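Local structure of homocitrate synthase (Sulfolobus acidocaldarius, 6KTQ) at residues D170-D175 with V194-T199; Y128-T133 with V164-E169; G201-S206 with V236-A241; D221-I226 with G246-H251. The protein catalyses the aldol-type condensation of acetyl-CoA with 2-oxoglutarate to give homocitrate, the first step of lysine biosynthesis through alpha-aminoadipate. One frame throughout, in Å; residues are numbered along the deposited sequence.

Contact 1: residues D170-D175 with V194-T199. With AKG (2-oxoglutaric acid), chain D.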
# COMPACT_ATOMS: atom_id res chain seq x y z
N ASP A 170 2.93 16.01 -20.69
CA ASP A 170 2.61 14.80 -21.45
C ASP A 170 3.38 13.57 -20.95
O ASP A 170 3.69 12.65 -21.73
CB ASP A 170 2.86 15.01 -22.93
CG ASP A 170 2.02 14.14 -23.81
OD1 ASP A 170 0.99 13.59 -23.38
OD2 ASP A 170 2.38 13.99 -24.98
N ALA A 171 3.66 13.57 -19.67
CA ALA A 171 4.32 12.43 -19.01
C ALA A 171 3.57 11.14 -19.20
O ALA A 171 4.18 10.08 -19.31
CB ALA A 171 4.46 12.70 -17.54
N THR A 172 2.24 11.22 -19.28
CA THR A 172 1.44 10.02 -19.34
C THR A 172 1.43 9.38 -20.72
O THR A 172 0.91 8.30 -20.85
CB THR A 172 0.00 10.28 -18.84
OG1 THR A 172 -0.63 11.25 -19.69
CG2 THR A 172 0.05 10.83 -17.41
N ARG A 173 2.03 10.01 -21.74
CA ARG A 173 2.25 9.36 -23.02
C ARG A 173 3.74 9.28 -23.38
O ARG A 173 4.09 8.92 -24.49
CB ARG A 173 1.47 10.07 -24.13
CG ARG A 173 -0.05 10.05 -23.92
CD ARG A 173 -0.79 10.65 -25.10
NE ARG A 173 -0.41 12.05 -25.30
CZ ARG A 173 -0.81 12.82 -26.31
NH1 ARG A 173 -0.37 14.08 -26.38
NH2 ARG A 173 -1.64 12.36 -27.22
N ALA A 174 4.59 9.60 -22.44
CA ALA A 174 6.02 9.58 -22.64
C ALA A 174 6.58 8.18 -22.46
O ALA A 174 5.99 7.35 -21.77
CB ALA A 174 6.71 10.51 -21.66
N ASP A 175 7.74 7.95 -23.06
CA ASP A 175 8.52 6.73 -22.80
C ASP A 175 8.85 6.69 -21.31
O ASP A 175 9.45 7.61 -20.77
CB ASP A 175 9.81 6.77 -23.64
CG ASP A 175 10.67 5.52 -23.42
OD1 ASP A 175 11.28 5.37 -22.34
OD2 ASP A 175 10.65 4.67 -24.31
N VAL A 194 8.12 17.06 -8.44
CA VAL A 194 7.87 16.82 -9.85
C VAL A 194 6.37 16.65 -10.03
O VAL A 194 5.75 15.85 -9.32
CB VAL A 194 8.59 15.58 -10.38
CG1 VAL A 194 8.12 15.25 -11.78
CG2 VAL A 194 10.10 15.80 -10.39
N SER A 195 5.80 17.38 -10.99
CA SER A 195 4.41 17.15 -11.39
C SER A 195 4.36 16.25 -12.59
O SER A 195 5.01 16.51 -13.65
CB SER A 195 3.66 18.46 -11.71
OG SER A 195 2.37 18.18 -12.27
N ILE A 196 3.57 15.20 -12.44
CA ILE A 196 3.31 14.25 -13.52
C ILE A 196 2.00 14.75 -14.16
O ILE A 196 0.94 14.77 -13.51
CB ILE A 196 3.17 12.81 -12.95
CG1 ILE A 196 4.45 12.37 -12.21
CG2 ILE A 196 2.78 11.80 -14.03
CD1 ILE A 196 5.71 12.31 -13.05
N ALA A 197 2.08 15.17 -15.42
CA ALA A 197 0.94 15.80 -16.10
C ALA A 197 0.29 14.87 -17.07
O ALA A 197 0.91 14.39 -18.03
CB ALA A 197 1.36 17.09 -16.80
N ASP A 198 -0.97 14.57 -16.79
CA ASP A 198 -1.78 13.86 -17.73
C ASP A 198 -2.43 14.95 -18.58
O ASP A 198 -3.62 15.29 -18.44
CB ASP A 198 -2.81 13.03 -17.01
CG ASP A 198 -3.56 12.13 -17.92
OD1 ASP A 198 -3.11 11.86 -19.07
OD2 ASP A 198 -4.64 11.68 -17.48
N THR A 199 -1.59 15.49 -19.45
CA THR A 199 -1.91 16.62 -20.31
C THR A 199 -3.16 16.43 -21.16
O THR A 199 -3.93 17.39 -21.32
CB THR A 199 -0.69 16.89 -21.21
OG1 THR A 199 0.43 17.11 -20.36
CG2 THR A 199 -0.90 18.10 -22.13
C1 AKG D . -0.14 20.34 -18.62
O1 AKG D . -1.23 19.76 -18.71
O2 AKG D . 0.87 19.88 -19.21
C2 AKG D . -0.05 21.57 -17.81
O5 AKG D . -0.96 22.42 -17.86
C3 AKG D . 1.14 21.78 -16.88
C4 AKG D . 0.75 21.14 -15.54
C5 AKG D . 1.69 21.37 -14.36
O3 AKG D . 1.72 20.45 -13.49
O4 AKG D . 2.41 22.41 -14.31

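Contact 2: residues Y128-T133 with V164-E169. With AKG (2-oxoglutaric acid), chain D; COA (coenzyme A), chain E.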
# COMPACT_ATOMS: atom_id res chain seq x y z
N TYR A 128 8.24 21.28 -19.13
CA TYR A 128 8.76 20.89 -20.44
C TYR A 128 8.08 19.62 -20.87
O TYR A 128 7.76 18.76 -20.04
CB TYR A 128 10.29 20.67 -20.37
CG TYR A 128 11.05 20.93 -21.65
CD1 TYR A 128 11.55 22.21 -21.95
CD2 TYR A 128 11.33 19.90 -22.55
CE1 TYR A 128 12.26 22.44 -23.14
CE2 TYR A 128 12.04 20.13 -23.73
CZ TYR A 128 12.50 21.39 -24.01
OH TYR A 128 13.19 21.59 -25.19
N GLY A 129 7.90 19.49 -22.17
CA GLY A 129 7.17 18.38 -22.75
C GLY A 129 8.15 17.27 -23.00
O GLY A 129 9.10 17.44 -23.74
N ILE A 130 7.92 16.10 -22.39
CA ILE A 130 8.90 15.03 -22.47
C ILE A 130 8.44 13.75 -23.17
O ILE A 130 9.17 12.74 -23.19
CB ILE A 130 9.55 14.77 -21.10
CG1 ILE A 130 8.54 14.59 -19.97
CG2 ILE A 130 10.44 15.93 -20.72
CD1 ILE A 130 7.67 13.38 -20.15
N SER A 131 7.28 13.82 -23.82
CA SER A 131 6.87 12.76 -24.71
C SER A 131 7.55 12.97 -26.03
O SER A 131 7.99 14.08 -26.32
CB SER A 131 5.35 12.82 -24.96
OG SER A 131 5.01 14.05 -25.58
N ASP A 132 7.57 11.93 -26.85
CA ASP A 132 8.18 12.02 -28.16
C ASP A 132 7.48 13.00 -29.10
O ASP A 132 8.17 13.72 -29.84
CB ASP A 132 8.27 10.65 -28.83
CG ASP A 132 9.21 9.67 -28.09
OD1 ASP A 132 9.94 10.02 -27.15
OD2 ASP A 132 9.18 8.49 -28.48
N THR A 133 6.13 13.07 -29.11
CA THR A 133 5.47 14.07 -29.92
C THR A 133 5.85 15.47 -29.44
O THR A 133 6.10 16.35 -30.24
CB THR A 133 3.90 13.96 -30.01
OG1 THR A 133 3.31 14.27 -28.73
CG2 THR A 133 3.48 12.59 -30.47
N VAL A 164 12.12 24.66 -6.50
CA VAL A 164 11.80 24.38 -7.87
C VAL A 164 11.00 23.09 -8.07
O VAL A 164 11.40 22.00 -7.65
CB VAL A 164 13.06 24.33 -8.73
CG1 VAL A 164 12.70 24.09 -10.20
CG2 VAL A 164 13.82 25.64 -8.59
N ARG A 165 9.84 23.23 -8.71
CA ARG A 165 9.15 22.07 -9.24
C ARG A 165 9.44 21.94 -10.73
O ARG A 165 9.57 22.93 -11.42
CB ARG A 165 7.64 22.20 -9.00
CG ARG A 165 6.86 21.05 -9.61
CD ARG A 165 5.37 21.28 -9.41
NE ARG A 165 4.73 21.87 -10.58
CZ ARG A 165 3.71 22.73 -10.54
NH1 ARG A 165 3.23 23.17 -9.39
NH2 ARG A 165 3.20 23.17 -11.68
N PHE A 166 9.55 20.71 -11.21
CA PHE A 166 9.61 20.46 -12.62
C PHE A 166 8.31 19.78 -13.01
O PHE A 166 7.92 18.83 -12.37
CB PHE A 166 10.78 19.56 -13.02
CG PHE A 166 10.75 19.18 -14.45
CD1 PHE A 166 11.06 20.12 -15.43
CD2 PHE A 166 10.32 17.91 -14.85
CE1 PHE A 166 10.98 19.80 -16.76
CE2 PHE A 166 10.24 17.58 -16.19
CZ PHE A 166 10.57 18.52 -17.14
N THR A 167 7.67 20.27 -14.06
CA THR A 167 6.48 19.62 -14.60
C THR A 167 6.84 18.85 -15.83
O THR A 167 7.35 19.42 -16.80
CB THR A 167 5.39 20.64 -14.93
OG1 THR A 167 4.90 21.20 -13.73
CG2 THR A 167 4.24 19.98 -15.65
N ALA A 168 6.59 17.55 -15.80
CA ALA A 168 6.79 16.70 -16.92
C ALA A 168 5.50 16.67 -17.72
O ALA A 168 4.56 15.94 -17.41
CB ALA A 168 7.18 15.29 -16.48
N GLU A 169 5.46 17.51 -18.76
CA GLU A 169 4.28 17.66 -19.57
C GLU A 169 4.17 16.48 -20.52
O GLU A 169 5.18 16.00 -21.07
CB GLU A 169 4.36 19.01 -20.30
CG GLU A 169 3.20 19.32 -21.21
CD GLU A 169 3.26 20.74 -21.78
OE1 GLU A 169 2.17 21.30 -22.06
OE2 GLU A 169 4.38 21.28 -21.97
C1 AKG D . -0.14 20.34 -18.62
O1 AKG D . -1.23 19.76 -18.71
O2 AKG D . 0.87 19.88 -19.21
C2 AKG D . -0.05 21.57 -17.81
O5 AKG D . -0.96 22.42 -17.86
C3 AKG D . 1.14 21.78 -16.88
C4 AKG D . 0.75 21.14 -15.54
C5 AKG D . 1.69 21.37 -14.36
O3 AKG D . 1.72 20.45 -13.49
O4 AKG D . 2.41 22.41 -14.31
N1A COA E . 10.40 25.68 -22.53
C2A COA E . 11.01 26.44 -23.48
N3A COA E . 10.40 26.83 -24.64
C4A COA E . 9.14 26.45 -24.92
C5A COA E . 8.41 25.64 -23.94
C6A COA E . 9.13 25.25 -22.71
N6A COA E . 8.50 24.49 -21.79
N7A COA E . 7.18 25.42 -24.45
C8A COA E . 7.13 26.04 -25.67
N9A COA E . 8.30 26.63 -25.93
C1B COA E . 8.61 27.49 -27.08
C2B COA E . 8.37 26.90 -28.44
O2B COA E . 9.41 26.04 -28.87
C3B COA E . 8.29 28.17 -29.25
O3B COA E . 9.53 28.82 -29.41
P3B COA E . 9.86 29.55 -30.80
O7A COA E . 11.34 29.52 -30.77
O8A COA E . 9.21 30.91 -30.62
O9A COA E . 9.23 28.72 -31.87
C4B COA E . 7.44 29.07 -28.39
O4B COA E . 7.73 28.64 -27.04
C5B COA E . 6.08 28.79 -29.03
O5B COA E . 5.06 29.61 -28.64
P1A COA E . 4.58 31.06 -29.15
O1A COA E . 3.41 31.01 -28.24
O2A COA E . 4.38 31.21 -30.64
O3A COA E . 5.80 31.96 -28.62
P2A COA E . 5.77 33.48 -28.17
O4A COA E . 5.07 34.29 -29.22
O5A COA E . 7.16 33.82 -27.70
O6A COA E . 4.90 33.49 -26.83
CBP COA E . 4.30 32.94 -24.56
CCP COA E . 5.31 32.73 -25.69
CDP COA E . 4.67 32.11 -23.32
CEP COA E . 4.30 34.42 -24.17
CAP COA E . 2.92 32.57 -25.12
OAP COA E . 2.90 31.28 -25.74
C9P COA E . 1.89 32.58 -24.04
O9P COA E . 1.56 33.64 -23.56
N8P COA E . 1.41 31.39 -23.68
C7P COA E . 0.40 31.19 -22.65
C6P COA E . 0.96 30.33 -21.51
C5P COA E . 1.22 28.92 -22.00
O5P COA E . 1.32 28.71 -23.22
N4P COA E . 1.35 27.97 -21.07
C3P COA E . 1.70 26.61 -21.46
C2P COA E . 1.53 25.57 -20.36
S1P COA E . 2.24 24.04 -21.03

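Contact 3: residues G201-S206 with V236-A241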
# COMPACT_ATOMS: atom_id res chain seq x y z
N GLY A 201 -5.43 13.75 -20.59
CA GLY A 201 -6.45 13.08 -19.80
C GLY A 201 -6.64 11.60 -20.13
O GLY A 201 -7.75 11.09 -20.06
N VAL A 202 -5.53 10.92 -20.43
CA VAL A 202 -5.58 9.53 -20.92
C VAL A 202 -5.14 8.50 -19.87
O VAL A 202 -5.08 7.31 -20.17
CB VAL A 202 -4.73 9.35 -22.19
CG1 VAL A 202 -5.37 10.08 -23.36
CG2 VAL A 202 -3.28 9.77 -21.96
N LEU A 203 -4.89 8.93 -18.65
CA LEU A 203 -4.57 7.98 -17.59
C LEU A 203 -5.79 7.12 -17.27
O LEU A 203 -6.92 7.61 -17.25
CB LEU A 203 -4.19 8.75 -16.33
CG LEU A 203 -2.82 8.66 -15.68
CD1 LEU A 203 -1.69 7.95 -16.43
CD2 LEU A 203 -2.43 10.00 -15.09
N TYR A 204 -5.55 5.82 -17.02
CA TYR A 204 -6.58 4.94 -16.48
C TYR A 204 -6.30 4.79 -14.99
O TYR A 204 -5.18 4.46 -14.60
CB TYR A 204 -6.57 3.57 -17.19
CG TYR A 204 -7.76 2.75 -16.79
CD1 TYR A 204 -8.99 2.95 -17.40
CD2 TYR A 204 -7.67 1.81 -15.77
CE1 TYR A 204 -10.12 2.25 -16.99
CE2 TYR A 204 -8.78 1.08 -15.36
CZ TYR A 204 -10.01 1.30 -15.99
OH TYR A 204 -11.14 0.58 -15.62
N PRO A 205 -7.31 5.01 -14.14
CA PRO A 205 -7.09 5.10 -12.69
C PRO A 205 -6.23 4.00 -12.04
O PRO A 205 -5.34 4.31 -11.27
CB PRO A 205 -8.51 5.08 -12.13
CG PRO A 205 -9.27 5.85 -13.17
CD PRO A 205 -8.71 5.35 -14.48
N SER A 206 -6.51 2.73 -12.32
CA SER A 206 -5.71 1.66 -11.67
C SER A 206 -4.26 1.80 -12.10
O SER A 206 -3.35 1.59 -11.30
CB SER A 206 -6.26 0.26 -11.96
OG SER A 206 -6.12 -0.06 -13.33
N VAL A 236 -11.05 13.13 -11.72
CA VAL A 236 -11.21 12.92 -10.27
C VAL A 236 -10.70 11.54 -9.85
O VAL A 236 -9.99 11.39 -8.86
CB VAL A 236 -12.68 13.07 -9.82
CG1 VAL A 236 -12.84 12.70 -8.34
CG2 VAL A 236 -13.15 14.50 -10.06
N ALA A 237 -11.07 10.53 -10.61
CA ALA A 237 -10.67 9.18 -10.28
C ALA A 237 -9.15 9.04 -10.38
O ALA A 237 -8.55 8.32 -9.61
CB ALA A 237 -11.35 8.22 -11.22
N ASN A 238 -8.54 9.74 -11.33
CA ASN A 238 -7.11 9.69 -11.49
C ASN A 238 -6.36 10.38 -10.35
O ASN A 238 -5.31 9.86 -9.84
CB ASN A 238 -6.68 10.24 -12.86
CG ASN A 238 -6.91 9.28 -13.98
OD1 ASN A 238 -7.31 9.67 -15.09
ND2 ASN A 238 -6.58 8.02 -13.75
N VAL A 239 -6.87 11.50 -9.87
CA VAL A 239 -6.17 12.16 -8.78
C VAL A 239 -6.27 11.36 -7.46
O VAL A 239 -5.27 11.32 -6.69
CB VAL A 239 -6.56 13.66 -8.58
CG1 VAL A 239 -6.40 14.42 -9.89
CG2 VAL A 239 -7.93 13.85 -8.00
N LEU A 240 -7.42 10.70 -7.22
CA LEU A 240 -7.55 9.89 -6.02
C LEU A 240 -6.59 8.70 -6.17
O LEU A 240 -5.90 8.35 -5.24
CB LEU A 240 -8.96 9.41 -5.76
CG LEU A 240 -10.13 10.37 -5.48
CD1 LEU A 240 -11.10 9.76 -4.45
CD2 LEU A 240 -9.72 11.76 -5.05
N ALA A 241 -6.55 8.10 -7.34
CA ALA A 241 -5.64 6.96 -7.55
C ALA A 241 -4.16 7.36 -7.35
O ALA A 241 -3.36 6.61 -6.79
CB ALA A 241 -5.85 6.40 -8.92

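Contact 4: residues D221-I226 with G246-H251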
# COMPACT_ATOMS: atom_id res chain seq x y z
N ASP A 221 13.35 10.92 -2.23
CA ASP A 221 13.78 12.26 -1.89
C ASP A 221 12.97 13.35 -2.63
O ASP A 221 13.16 14.51 -2.34
CB ASP A 221 15.28 12.42 -2.16
CG ASP A 221 15.67 12.07 -3.59
OD1 ASP A 221 15.21 11.03 -4.16
OD2 ASP A 221 16.49 12.82 -4.15
N ILE A 222 12.09 12.95 -3.57
CA ILE A 222 11.20 13.86 -4.35
C ILE A 222 9.72 13.66 -3.94
O ILE A 222 9.31 12.55 -3.61
CB ILE A 222 11.30 13.54 -5.87
CG1 ILE A 222 12.71 13.78 -6.41
CG2 ILE A 222 10.31 14.34 -6.70
CD1 ILE A 222 13.21 15.20 -6.27
N GLU A 223 8.91 14.72 -3.94
CA GLU A 223 7.46 14.56 -3.80
C GLU A 223 6.78 14.85 -5.13
O GLU A 223 7.27 15.65 -5.94
CB GLU A 223 6.91 15.46 -2.71
CG GLU A 223 7.14 14.91 -1.31
CD GLU A 223 6.45 15.75 -0.24
OE1 GLU A 223 5.42 16.38 -0.53
OE2 GLU A 223 6.93 15.75 0.91
N PHE A 224 5.66 14.19 -5.36
CA PHE A 224 5.06 14.17 -6.68
C PHE A 224 3.67 14.83 -6.66
O PHE A 224 2.90 14.67 -5.69
CB PHE A 224 4.98 12.74 -7.19
CG PHE A 224 6.30 12.18 -7.60
CD1 PHE A 224 6.76 12.34 -8.90
CD2 PHE A 224 7.12 11.51 -6.68
CE1 PHE A 224 8.00 11.85 -9.29
CE2 PHE A 224 8.36 11.03 -7.06
CZ PHE A 224 8.80 11.18 -8.36
N ASP A 225 3.40 15.58 -7.72
CA ASP A 225 2.06 16.15 -7.99
C ASP A 225 1.38 15.37 -9.11
O ASP A 225 2.03 14.83 -10.02
CB ASP A 225 2.12 17.61 -8.51
CG ASP A 225 2.89 18.58 -7.64
OD1 ASP A 225 3.67 18.20 -6.73
OD2 ASP A 225 2.72 19.81 -7.89
N ILE A 226 0.05 15.37 -9.09
CA ILE A 226 -0.76 14.90 -10.18
C ILE A 226 -1.54 16.08 -10.78
O ILE A 226 -2.22 16.85 -10.07
CB ILE A 226 -1.70 13.77 -9.74
CG1 ILE A 226 -2.61 13.33 -10.89
CG2 ILE A 226 -2.59 14.19 -8.58
CD1 ILE A 226 -1.90 12.81 -12.12
N GLY A 246 0.73 7.64 -3.53
CA GLY A 246 1.67 8.47 -2.81
C GLY A 246 1.89 9.89 -3.32
O GLY A 246 2.75 10.61 -2.80
N ALA A 247 1.13 10.33 -4.33
CA ALA A 247 1.20 11.74 -4.74
C ALA A 247 0.84 12.59 -3.54
O ALA A 247 -0.14 12.30 -2.86
CB ALA A 247 0.24 12.04 -5.89
N THR A 248 1.62 13.62 -3.24
CA THR A 248 1.29 14.46 -2.11
C THR A 248 0.63 15.79 -2.45
O THR A 248 0.23 16.52 -1.55
CB THR A 248 2.50 14.77 -1.22
OG1 THR A 248 3.44 15.57 -1.97
CG2 THR A 248 3.14 13.49 -0.73
N ILE A 249 0.52 16.11 -3.73
CA ILE A 249 -0.19 17.33 -4.17
C ILE A 249 -1.07 16.98 -5.35
O ILE A 249 -0.63 16.37 -6.29
CB ILE A 249 0.81 18.44 -4.57
CG1 ILE A 249 1.55 18.97 -3.32
CG2 ILE A 249 0.11 19.57 -5.32
CD1 ILE A 249 0.70 19.80 -2.42
N ILE A 250 -2.34 17.37 -5.25
CA ILE A 250 -3.32 17.23 -6.30
C ILE A 250 -3.62 18.63 -6.86
O ILE A 250 -3.97 19.55 -6.11
CB ILE A 250 -4.64 16.62 -5.75
CG1 ILE A 250 -4.44 15.14 -5.35
CG2 ILE A 250 -5.73 16.71 -6.78
CD1 ILE A 250 -5.58 14.51 -4.60
N HIS A 251 -3.48 18.77 -8.16
CA HIS A 251 -3.80 20.03 -8.81
C HIS A 251 -5.30 20.08 -9.07
O HIS A 251 -5.91 19.11 -9.55
CB HIS A 251 -3.05 20.15 -10.14
CG HIS A 251 -1.57 20.34 -9.99
ND1 HIS A 251 -0.81 21.01 -10.92
CD2 HIS A 251 -0.71 19.94 -9.02
CE1 HIS A 251 0.45 21.00 -10.55
NE2 HIS A 251 0.55 20.38 -9.40
O HOH W 1 4.99 12.13 -3.69
O HOH W 2 -4.94 17.19 -11.11

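Contact 1: residues D170-D175 with V194-T199
On the C-terminal rim of the TIM barrel, at the 2-oxoglutarate pocket, Asp170 and Thr172 of the loop after strand 163-169 meet Thr199 and Asp198 at the end of strand 193-198. The backbone N of Asp170 donates to Thr199 OG1 at 2.8 Å (149° at the hydrogen), and that hydroxyl in turn donates to AKG O2 at 3.0 Å. One bond accepted from the loop and one given to the substrate together fix the rotation of the threonine. Ala197 CB lies beside the same carboxylate, 3.7 Å from AKG O2. At the other end of the ligand Ser195 OG donates to AKG O3 over 2.7 Å. Behind the strand, Ala171 CB packs on Ile196 CG2 at 4.0 Å. The Thr172 and Asp198 side chains cross at about a right angle. Thr172 OG1 donates to Asp198 OD1 at 2.6 Å, arriving on the anti side but 33° out of the carboxylate plane. The same carboxylate takes the N-H groups of Val202 and Leu203, so it ties two loops to the strand end. Asp170 turns its own carboxylate from the strand to Ser131 and Arg173, whose NE reaches the syn lone pair of Asp170 OD1 at 2.8 Å.

Contact 2: residues Y128-T133 with V164-E169
Tyr128 and Gly129 pair in parallel with Ala168 and Glu169 as neighbouring strands of the TIM barrel, at the rim where 2-oxoglutarate and coenzyme A bind. The evidence is a backbone ladder: Tyr128 N donates to Thr167 O, Glu169 N to Tyr128 O (2.9 Å), and Ile130 N to Glu169 O (3.0 Å). On the helix-covered outer face Phe166 turns the edge of its ring to its neighbours, with CE1 3.8 Å from Tyr128 CB and CZ near Ile130 CG2. Ile130 carries CG1 between its backbone N and carbonyl carbon (chi1 50°), which sets CG1 against Ala168 CB at 3.8 Å and places the CG2 branch toward the phenylalanine. Beyond CB the tyrosine ring leads away from strand 163-169; it stacks on His139, and its CD1 lies 3.7 Å from COA N1A, the adenine approaching obliquely. The inner face belongs to Arg165, Thr167 and Glu169. Glu169 is fully extended (chi1 180°), a shape that carries its carboxylate past Gly129 to Lys138, with which OE2 forms a salt bridge. Arg165 bends at chi3 (97°), which brings the guanidinium alongside Thr167, the next residue on the same face. Thr167 OG1 then sits in the guanidinium plane, accepting from Arg165 NE at 3.2 Å, and itself donates to AKG O4 at 2.8 Å. The same AKG O4 is also met near the guanidinium plane by Arg165 NH2, at 2.8 Å in a weak bond.

Contact 3: residues G201-S206 with V236-A241
Leu203 opens the contact between the loop after strand 193-198 and helix 235-244, part of the outer layer of the TIM barrel: its CB lies 3.6 Å from Asn238 CG and its carbonyl O 3.7 Å from the same carbon. The rest of this side chain turns to Thr172 and to Ile226 of the barrel wall, so the residue is shared between loop, strand and helix. Tyr204 follows at the N-cap of helix 205-218 and points away from the partner helix. Its ring nevertheless bears on the next residue, because Pro205 CD lies 3.6 Å above one ring face, offset toward the rim. Pro205 begins helix 205-218 and is where the two backbones come nearest, its CA being 4.7 Å from Asn238 CA. The proline CG packs on Ala237 CB at 3.7 Å, and its ring crosses the asparagine side chain obliquely. One helical turn on from Ala237, Ala241 CB touches Pro205 O at 3.2 Å and lies 4.4 Å from Pro205 CB. Ala237, Asn238 and Ala241 thus present one face of helix 235-244, and the asparagine reaches between Leu203 and Pro205 with CG opposite its own carbonyl carbon (chi1 -77°). The small methyl groups of Ala237 and Ala241 probably allow the proline and its carbonyl to come this close to the helix. Chemically the joint pairs a proline with one buried amide that lies among loop backbone atoms, with two alanine methyls beside them.

Contact 4: residues D221-I226 with G246-H251
Asp225 and His251 project to the interior of the barrel from adjacent parallel strands, their side chains crossing at a slant with carboxylate and ring planes 63° apart. Despite that twist the histidine is met in its own ring plane: NE2 donates to the anti lone pair of Asp225 OD2 at 2.7 Å, nearly straight at 172°. His251 ND1 is hydrogen-bonded to ND1 of the zinc ligand His227, so both ring nitrogens are engaged, probably holding the ring beside the 2-oxoglutarate. Asp225 also runs side by side with Ile249, its OD1 3.6 Å from Ile249 CB, and this OD1 forms a salt bridge with Arg193. Nearer the strand start, Glu223 and Thr248 stand at about a right angle, and Thr248 OG1 donates to Glu223 OE1 at 2.6 Å, from 33° outside the carboxylate plane. On the helix side Ile226 and Ile250 point the same way, Ile226 CG2 lying 3.8 Å from Ile250 CG1 beneath Val239. Backbone bonds hold this register: Thr248 N to Phe224 O, Ile226 N to Ile249 O (3.0 Å), and His251 N to Ile226 O (3.0 Å). One water bridges Phe224 N and Gly246 O; this glycine follows helix 235-244 and closes it in a Schellman motif. Strand, helix and returning parallel strand form a beta-alpha-beta crossover, the repeating element of the TIM barrel, here carrying a pocket histidine on its second strand.

Overall arrangement
Following the chain, contact 2 closes first, bringing strand 163-169 back beside strand 123-129 after two intervening helices. Contact 1 opens directly behind it and closes round helix 176-189, so the two stand in series, share strand neighbours and both reach 2-oxoglutarate. Contacts 3 and 4 come next and cross: 201-206 and 221-226 precede 236-241 and 246-251, with segments alternating. Contact 3 joins the outer helices 205-218 and 235-244, whereas contact 4 joins strands 223-228 and 249-252 inside them, and Val239 packs on Ile226 and Ile250 between the layers. None nests. Contacts 1, 2 and 4 run round one barrel sheet, and Leu203 links contact 3 to contact 1.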